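Local coordinates for protein alanine glyoxylate transaminase (Thermococcus litoralis, PDB 2ZC0) that probably transfers the amino group of alanine to glyoxylate, working as a homodimeric pyridoxal-phosphate-dependent aminotransferase, at residues A[310-315]-A[381-387]; A[318-323]-A[394-398]. One frame throughout, in Å; residues are numbered along the deposited sequence.

Interaction 1 (A[310-315]-A[381-387]); sequences EKRDIM and NFSRPSK
Lys311 reaches from helix 295-322 into the loop 381-387, its chain extended beyond CG so that the ammonium group arrives among backbone carbonyls. Lys311 NZ donates to Ser383 O at 2.9 Å and to Pro385 O at 2.7 Å; in both bonds the donor stands nearly 50° out of the carbonyl plane. Asp45 adds a salt bridge to the same nitrogen, which probably keeps it charged. Cutting this side chain back to an alanine is likely to leave Asp45 and the carbonyls of Ser383 and Pro385 without their shared partner, and the turn less firmly held.

The close packing is around the buried Phe382. Arg312 CA lies over one face of the Phe382 ring, 3.9 Å from the centroid and 26° off the normal, while Arg312 CB comes within 3.4 Å of Phe382 CE2 at the rim. Met315 meets the base of the same side chain, its CE 3.7 Å from Phe382 CB.

The solvent side is looser. The exposed Lys387 bends at chi3 and chi4 across Ile314, and its NZ forms a salt bridge of 3.1 Å with Glu310 OE2.

Ser386 OG bonds to Glu389 N at the start of helix 389-404. The arrangement is thus a strand-to-helix connection held against a long helix, within the aminotransferase class I and II fold.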
ATOM      1  N   GLU A 310      31.856 -34.785  -6.097  1.00 54.39           N
ATOM      2  CA  GLU A 310      32.721 -35.520  -5.185  1.00 56.13           C
ATOM      3  C   GLU A 310      32.495 -35.054  -3.745  1.00 54.83           C
ATOM      4  O   GLU A 310      32.359 -35.868  -2.833  1.00 54.06           O
ATOM      5  CB  GLU A 310      34.182 -35.328  -5.595  1.00 57.91           C
ATOM      6  CG  GLU A 310      35.180 -36.046  -4.721  1.00 61.83           C
ATOM      7  CD  GLU A 310      36.601 -35.879  -5.225  1.00 65.18           C
ATOM      8  OE1 GLU A 310      37.013 -34.722  -5.467  1.00 66.15           O
ATOM      9  OE2 GLU A 310      37.302 -36.901  -5.379  1.00 66.30           O
ATOM     10  N   LYS A 311      32.444 -33.739  -3.546  1.00 53.08           N
ATOM     11  CA  LYS A 311      32.205 -33.196  -2.215  1.00 51.33           C
ATOM     12  C   LYS A 311      30.819 -33.642  -1.751  1.00 49.57           C
ATOM     13  O   LYS A 311      30.585 -33.838  -0.563  1.00 48.48           O
ATOM     14  CB  LYS A 311      32.275 -31.674  -2.238  1.00 51.17           C
ATOM     15  CG  LYS A 311      33.652 -31.105  -2.516  1.00 50.28           C
ATOM     16  CD  LYS A 311      33.615 -29.614  -2.267  1.00 51.51           C
ATOM     17  CE  LYS A 311      34.942 -28.937  -2.535  1.00 51.17           C
ATOM     18  NZ  LYS A 311      34.871 -27.531  -2.078  1.00 51.27           N
ATOM     19  N   ARG A 312      29.909 -33.788  -2.709  1.00 48.56           N
ATOM     20  CA  ARG A 312      28.546 -34.221  -2.438  1.00 49.40           C
ATOM     21  C   ARG A 312      28.574 -35.652  -1.891  1.00 49.52           C
ATOM     22  O   ARG A 312      27.899 -35.963  -0.907  1.00 50.07           O
ATOM     23  CB  ARG A 312      27.719 -34.161  -3.731  1.00 49.53           C
ATOM     24  CG  ARG A 312      26.212 -34.420  -3.582  1.00 50.36           C
ATOM     25  CD  ARG A 312      25.893 -35.893  -3.324  1.00 52.07           C
ATOM     26  NE  ARG A 312      26.414 -36.774  -4.369  1.00 52.93           N
ATOM     27  CZ  ARG A 312      25.770 -37.109  -5.485  1.00 52.90           C
ATOM     28  NH1 ARG A 312      24.551 -36.642  -5.732  1.00 52.98           N
ATOM     29  NH2 ARG A 312      26.351 -37.923  -6.362  1.00 52.70           N
ATOM     30  N   ASP A 313      29.358 -36.515  -2.530  1.00 48.28           N
ATOM     31  CA  ASP A 313      29.460 -37.907  -2.100  1.00 48.92           C
ATOM     32  C   ASP A 313      30.210 -38.019  -0.777  1.00 48.04           C
ATOM     33  O   ASP A 313      29.822 -38.793   0.095  1.00 48.83           O
ATOM     34  CB  ASP A 313      30.169 -38.749  -3.164  1.00 48.42           C
ATOM     35  CG  ASP A 313      29.496 -38.664  -4.511  1.00 48.96           C
ATOM     36  OD1 ASP A 313      28.250 -38.732  -4.561  1.00 50.55           O
ATOM     37  OD2 ASP A 313      30.208 -38.539  -5.525  1.00 50.31           O
ATOM     38  N   ILE A 314      31.279 -37.236  -0.638  1.00 47.70           N
ATOM     39  CA  ILE A 314      32.089 -37.224   0.576  1.00 47.74           C
ATOM     40  C   ILE A 314      31.279 -36.822   1.804  1.00 48.26           C
ATOM     41  O   ILE A 314      31.404 -37.446   2.857  1.00 49.79           O
ATOM     42  CB  ILE A 314      33.316 -36.272   0.429  1.00 48.35           C
ATOM     43  CG1 ILE A 314      34.323 -36.852  -0.567  1.00 48.09           C
ATOM     44  CG2 ILE A 314      34.006 -36.076   1.768  1.00 47.24           C
ATOM     45  CD1 ILE A 314      35.535 -35.965  -0.808  1.00 51.71           C
ATOM     46  N   MET A 315      30.441 -35.791   1.685  1.00 49.22           N
ATOM     47  CA  MET A 315      29.639 -35.365   2.834  1.00 48.56           C
ATOM     48  C   MET A 315      28.602 -36.423   3.175  1.00 48.88           C
ATOM     49  O   MET A 315      28.315 -36.666   4.345  1.00 46.71           O
ATOM     50  CB  MET A 315      28.940 -34.027   2.575  1.00 48.88           C
ATOM     51  CG  MET A 315      28.055 -33.594   3.755  1.00 48.93           C
ATOM     52  SD  MET A 315      27.449 -31.889   3.701  1.00 51.19           S
ATOM     53  CE  MET A 315      28.935 -31.006   4.135  1.00 47.30           C
ATOM     54  N   ASN A 381      26.111 -27.141   3.934  1.00 37.47           N
ATOM     55  CA  ASN A 381      26.592 -26.870   2.595  1.00 37.29           C
ATOM     56  C   ASN A 381      27.874 -27.648   2.303  1.00 36.15           C
ATOM     57  O   ASN A 381      28.735 -27.746   3.172  1.00 35.26           O
ATOM     58  CB  ASN A 381      26.859 -25.371   2.451  1.00 35.22           C
ATOM     59  CG  ASN A 381      27.704 -25.064   1.261  1.00 34.67           C
ATOM     60  OD1 ASN A 381      28.901 -24.776   1.390  1.00 38.27           O
ATOM     61  ND2 ASN A 381      27.105 -25.147   0.082  1.00 34.58           N
ATOM     62  N   PHE A 382      28.014 -28.192   1.094  1.00 35.20           N
ATOM     63  CA  PHE A 382      29.231 -28.934   0.758  1.00 37.36           C
ATOM     64  C   PHE A 382      30.029 -28.345  -0.407  1.00 39.50           C
ATOM     65  O   PHE A 382      31.097 -28.852  -0.751  1.00 41.08           O
ATOM     66  CB  PHE A 382      28.922 -30.419   0.466  1.00 34.70           C
ATOM     67  CG  PHE A 382      27.873 -30.640  -0.580  1.00 32.36           C
ATOM     68  CD1 PHE A 382      26.539 -30.774  -0.223  1.00 33.07           C
ATOM     69  CD2 PHE A 382      28.214 -30.719  -1.919  1.00 31.83           C
ATOM     70  CE1 PHE A 382      25.552 -30.988  -1.192  1.00 31.93           C
ATOM     71  CE2 PHE A 382      27.245 -30.928  -2.895  1.00 31.18           C
ATOM     72  CZ  PHE A 382      25.907 -31.064  -2.529  1.00 30.83           C
ATOM     73  N   SER A 383      29.533 -27.264  -0.998  1.00 41.20           N
ATOM     74  CA  SER A 383      30.227 -26.651  -2.122  1.00 42.46           C
ATOM     75  C   SER A 383      31.477 -25.859  -1.745  1.00 43.83           C
ATOM     76  O   SER A 383      32.499 -25.950  -2.437  1.00 44.81           O
ATOM     77  CB  SER A 383      29.263 -25.759  -2.925  1.00 42.66           C
ATOM     78  OG  SER A 383      28.696 -24.728  -2.132  1.00 44.00           O
ATOM     79  N   ARG A 384      31.418 -25.103  -0.649  1.00 45.14           N
ATOM     80  CA  ARG A 384      32.561 -24.278  -0.235  1.00 45.82           C
ATOM     81  C   ARG A 384      33.677 -24.989   0.533  1.00 44.10           C
ATOM     82  O   ARG A 384      34.857 -24.878   0.179  1.00 43.10           O
ATOM     83  CB  ARG A 384      32.085 -23.090   0.601  1.00 47.63           C
ATOM     84  CG  ARG A 384      33.011 -21.900   0.501  1.00 51.59           C
ATOM     85  CD  ARG A 384      33.285 -21.268   1.845  1.00 58.56           C
ATOM     86  NE  ARG A 384      34.384 -21.918   2.561  1.00 63.69           N
ATOM     87  CZ  ARG A 384      34.253 -22.959   3.379  1.00 65.82           C
ATOM     88  NH1 ARG A 384      33.052 -23.485   3.597  1.00 67.01           N
ATOM     89  NH2 ARG A 384      35.326 -23.468   3.987  1.00 64.59           N
ATOM     90  N   PRO A 385      33.330 -25.708   1.613  1.00 44.23           N
ATOM     91  CA  PRO A 385      34.389 -26.397   2.362  1.00 44.69           C
ATOM     92  C   PRO A 385      35.217 -27.341   1.483  1.00 43.98           C
ATOM     93  O   PRO A 385      34.695 -27.958   0.556  1.00 42.88           O
ATOM     94  CB  PRO A 385      33.618 -27.126   3.454  1.00 43.21           C
ATOM     95  CG  PRO A 385      32.295 -27.396   2.801  1.00 44.99           C
ATOM     96  CD  PRO A 385      31.999 -26.090   2.114  1.00 43.01           C
ATOM     97  N   SER A 386      36.512 -27.426   1.766  1.00 45.19           N
ATOM     98  CA  SER A 386      37.420 -28.287   1.010  1.00 48.93           C
ATOM     99  C   SER A 386      37.069 -29.767   1.181  1.00 49.78           C
ATOM    100  O   SER A 386      36.330 -30.135   2.094  1.00 47.26           O
ATOM    101  CB  SER A 386      38.858 -28.073   1.491  1.00 48.95           C
ATOM    102  OG  SER A 386      38.998 -28.499   2.838  1.00 48.97           O
ATOM    103  N   LYS A 387      37.604 -30.608   0.296  1.00 52.46           N
ATOM    104  CA  LYS A 387      37.383 -32.054   0.371  1.00 55.28           C
ATOM    105  C   LYS A 387      37.766 -32.546   1.764  1.00 54.98           C
ATOM    106  O   LYS A 387      37.089 -33.384   2.354  1.00 54.76           O
ATOM    107  CB  LYS A 387      38.250 -32.777  -0.665  1.00 57.56           C
ATOM    108  CG  LYS A 387      37.518 -33.178  -1.936  1.00 61.40           C
ATOM    109  CD  LYS A 387      38.482 -33.714  -2.986  1.00 64.69           C
ATOM    110  CE  LYS A 387      39.168 -34.997  -2.531  1.00 69.54           C
ATOM    111  NZ  LYS A 387      38.240 -36.162  -2.500  1.00 72.12           N
TER

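Interaction 2 (A[318-323]-A[394-398])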
ATOM      1  N   ALA A 318      30.499 -39.361   4.836  1.00 53.46           N
ATOM      2  CA  ALA A 318      30.820 -39.027   6.209  1.00 53.66           C
ATOM      3  C   ALA A 318      29.587 -39.095   7.099  1.00 54.05           C
ATOM      4  O   ALA A 318      29.643 -39.633   8.198  1.00 52.85           O
ATOM      5  CB  ALA A 318      31.439 -37.642   6.273  1.00 51.69           C
ATOM      6  N   LEU A 319      28.474 -38.554   6.615  1.00 55.64           N
ATOM      7  CA  LEU A 319      27.238 -38.547   7.385  1.00 57.01           C
ATOM      8  C   LEU A 319      26.706 -39.945   7.657  1.00 59.13           C
ATOM      9  O   LEU A 319      26.409 -40.292   8.801  1.00 58.97           O
ATOM     10  CB  LEU A 319      26.165 -37.719   6.666  1.00 55.61           C
ATOM     11  CG  LEU A 319      26.212 -36.195   6.851  1.00 53.77           C
ATOM     12  CD1 LEU A 319      25.319 -35.525   5.831  1.00 51.15           C
ATOM     13  CD2 LEU A 319      25.780 -35.832   8.268  1.00 49.91           C
ATOM     14  N   GLU A 320      26.589 -40.746   6.602  1.00 61.40           N
ATOM     15  CA  GLU A 320      26.076 -42.105   6.726  1.00 63.66           C
ATOM     16  C   GLU A 320      27.004 -42.976   7.574  1.00 63.87           C
ATOM     17  O   GLU A 320      26.566 -43.939   8.204  1.00 62.98           O
ATOM     18  CB  GLU A 320      25.888 -42.712   5.333  1.00 64.85           C
ATOM     19  CG  GLU A 320      24.586 -43.481   5.166  1.00 67.93           C
ATOM     20  CD  GLU A 320      23.895 -43.184   3.839  1.00 70.97           C
ATOM     21  OE1 GLU A 320      24.591 -43.157   2.795  1.00 71.81           O
ATOM     22  OE2 GLU A 320      22.657 -42.985   3.839  1.00 70.93           O
ATOM     23  N   ASN A 321      28.284 -42.611   7.596  1.00 63.66           N
ATOM     24  CA  ASN A 321      29.291 -43.336   8.361  1.00 63.85           C
ATOM     25  C   ASN A 321      29.310 -42.962   9.846  1.00 63.62           C
ATOM     26  O   ASN A 321      29.495 -43.826  10.702  1.00 63.20           O
ATOM     27  CB  ASN A 321      30.675 -43.091   7.751  1.00 65.15           C
ATOM     28  CG  ASN A 321      31.795 -43.705   8.568  1.00 68.64           C
ATOM     29  OD1 ASN A 321      31.552 -44.536   9.449  1.00 70.21           O
ATOM     30  ND2 ASN A 321      33.037 -43.300   8.279  1.00 69.90           N
ATOM     31  N   HIS A 322      29.108 -41.683  10.150  1.00 63.09           N
ATOM     32  CA  HIS A 322      29.134 -41.225  11.535  1.00 62.69           C
ATOM     33  C   HIS A 322      27.766 -40.928  12.154  1.00 61.78           C
ATOM     34  O   HIS A 322      27.648 -40.866  13.378  1.00 62.02           O
ATOM     35  CB  HIS A 322      30.051 -40.006  11.663  1.00 64.92           C
ATOM     36  CG  HIS A 322      31.447 -40.254  11.179  1.00 67.50           C
ATOM     37  ND1 HIS A 322      32.563 -39.841  11.876  1.00 69.75           N
ATOM     38  CD2 HIS A 322      31.907 -40.872  10.066  1.00 68.86           C
ATOM     39  CE1 HIS A 322      33.649 -40.197  11.212  1.00 70.44           C
ATOM     40  NE2 HIS A 322      33.280 -40.824  10.110  1.00 70.09           N
ATOM     41  N   LEU A 323      26.743 -40.727  11.323  1.00 59.60           N
ATOM     42  CA  LEU A 323      25.384 -40.488  11.821  1.00 58.30           C
ATOM     43  C   LEU A 323      24.365 -41.369  11.090  1.00 58.30           C
ATOM     44  O   LEU A 323      23.336 -40.879  10.624  1.00 57.88           O
ATOM     45  CB  LEU A 323      24.965 -39.022  11.653  1.00 58.18           C
ATOM     46  CG  LEU A 323      25.506 -37.925  12.574  1.00 57.12           C
ATOM     47  CD1 LEU A 323      25.539 -38.412  14.020  1.00 54.46           C
ATOM     48  CD2 LEU A 323      26.887 -37.527  12.104  1.00 57.65           C
ATOM     49  N   ILE A 394      31.912 -32.731   9.640  1.00 48.88           N
ATOM     50  CA  ILE A 394      30.823 -33.640   9.979  1.00 50.50           C
ATOM     51  C   ILE A 394      31.146 -34.489  11.215  1.00 51.93           C
ATOM     52  O   ILE A 394      30.235 -34.877  11.946  1.00 51.64           O
ATOM     53  CB  ILE A 394      30.459 -34.575   8.795  1.00 50.31           C
ATOM     54  CG1 ILE A 394      29.592 -33.823   7.784  1.00 51.24           C
ATOM     55  CG2 ILE A 394      29.716 -35.806   9.292  1.00 50.06           C
ATOM     56  CD1 ILE A 394      30.389 -33.109   6.739  1.00 53.74           C
ATOM     57  N   LYS A 395      32.425 -34.784  11.447  1.00 53.54           N
ATOM     58  CA  LYS A 395      32.804 -35.575  12.626  1.00 56.44           C
ATOM     59  C   LYS A 395      32.543 -34.762  13.887  1.00 56.71           C
ATOM     60  O   LYS A 395      31.932 -35.249  14.840  1.00 56.09           O
ATOM     61  CB  LYS A 395      34.282 -35.991  12.566  1.00 57.07           C
ATOM     62  CG  LYS A 395      34.553 -37.180  11.653  1.00 60.47           C
ATOM     63  CD  LYS A 395      36.047 -37.431  11.435  1.00 61.26           C
ATOM     64  CE  LYS A 395      36.266 -38.476  10.345  1.00 61.15           C
ATOM     65  NZ  LYS A 395      37.697 -38.582   9.951  1.00 63.40           N
ATOM     66  N   LYS A 396      33.010 -33.517  13.880  1.00 57.43           N
ATOM     67  CA  LYS A 396      32.817 -32.610  15.007  1.00 58.28           C
ATOM     68  C   LYS A 396      31.324 -32.451  15.243  1.00 58.67           C
ATOM     69  O   LYS A 396      30.866 -32.374  16.383  1.00 59.54           O
ATOM     70  CB  LYS A 396      33.433 -31.241  14.698  1.00 58.84           C
ATOM     71  CG  LYS A 396      34.947 -31.200  14.763  1.00 59.29           C
ATOM     72  CD  LYS A 396      35.482 -29.855  14.301  1.00 61.96           C
ATOM     73  CE  LYS A 396      36.910 -29.623  14.792  1.00 63.05           C
ATOM     74  NZ  LYS A 396      36.954 -29.363  16.265  1.00 63.66           N
ATOM     75  N   LEU A 397      30.569 -32.404  14.151  1.00 59.02           N
ATOM     76  CA  LEU A 397      29.121 -32.258  14.224  1.00 59.70           C
ATOM     77  C   LEU A 397      28.522 -33.487  14.895  1.00 59.63           C
ATOM     78  O   LEU A 397      27.598 -33.382  15.705  1.00 58.73           O
ATOM     79  CB  LEU A 397      28.551 -32.083  12.805  1.00 60.43           C
ATOM     80  CG  LEU A 397      27.040 -32.110  12.537  1.00 61.01           C
ATOM     81  CD1 LEU A 397      26.557 -33.541  12.470  1.00 61.78           C
ATOM     82  CD2 LEU A 397      26.292 -31.330  13.605  1.00 61.45           C
ATOM     83  N   ALA A 398      29.060 -34.653  14.546  1.00 60.33           N
ATOM     84  CA  ALA A 398      28.605 -35.925  15.103  1.00 61.13           C
ATOM     85  C   ALA A 398      28.939 -35.982  16.591  1.00 60.98           C
ATOM     86  O   ALA A 398      28.166 -36.506  17.391  1.00 59.98           O
ATOM     87  CB  ALA A 398      29.277 -37.085  14.364  1.00 60.54           C
TER
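Ile394 sets its CG2 branch anti to the backbone N, with CG1 beside that nitrogen (chi1 -79°), and this directs CG2 at the turn of helix 295-322 formed by Ala318 and Leu319. Ile394 CG2 lies 3.9 Å from Ala318 CB. Leu319 CD2 comes to 4.1 Å from Ile394 CG2, the two side chains crossing at about a right angle, and Leu323 CD2 stands slightly farther from the same methyl.

A turn further on, Leu323 takes over. Its CG is anti to the carbonyl carbon (chi1 -75°), and both of its terminal methyls meet Ala398, whose small side chain lets the leucine come close to the helix backbone. The nearer pair, Leu323 CD2 and Ala398 CB, is modelled at 3.3 Å, tighter than usual for two carbons. Leu323 CD2 also touches Leu397 CD1 at 4.0 Å, extending the apolar seam. His322 CB completes it from the more open flank, 4.1 Å from Ala398 CB.

Beyond that flank the imidazole of His322 and the extended aliphatic chain of Lys395 cross obliquely; the modelled carbon separations there are doubtful and support no detailed reading. The ionisable ends are 5.0 Å apart, measured from His322 NE2 to Lys395 NZ.

On the buried flank, Phe339 of strand 336-340 touches both Leu319 and Leu323, and Phe350 and Leu354 of helix 347-357 pack on Leu397.

The axes of the two short segments approach to 9.9 Å with a crossing angle of -32°, and their N-to-C directions run broadly alike. With alanine and branched aliphatic side chains at the interface, this is apolar helix-helix packing, joining the end of helix 295-322 to helix 389-404 within the aminotransferase fold.

Both contacts use helix 295-322, with interaction 1 on an earlier part of it and interaction 2 at its end. Their partners are likewise consecutive: the loop after strand 377-381, then helix 389-404 to which it leads. The two meet directly where Met315 CE packs on Ile394 CD1 at 3.6 Å. Interaction 1 is partly buried, its centre about 18 Å from the chain centre; interaction 2 is mostly buried among side chains although its centre lies about 26 Å out. The chemistry follows the partner. A loop offers backbone carbonyls, and interaction 1 combines ammonium-to-carbonyl bonds and a salt bridge with aromatic and aliphatic packing; a regular helix presents side chains, and the buried part of interaction 2 is apolar.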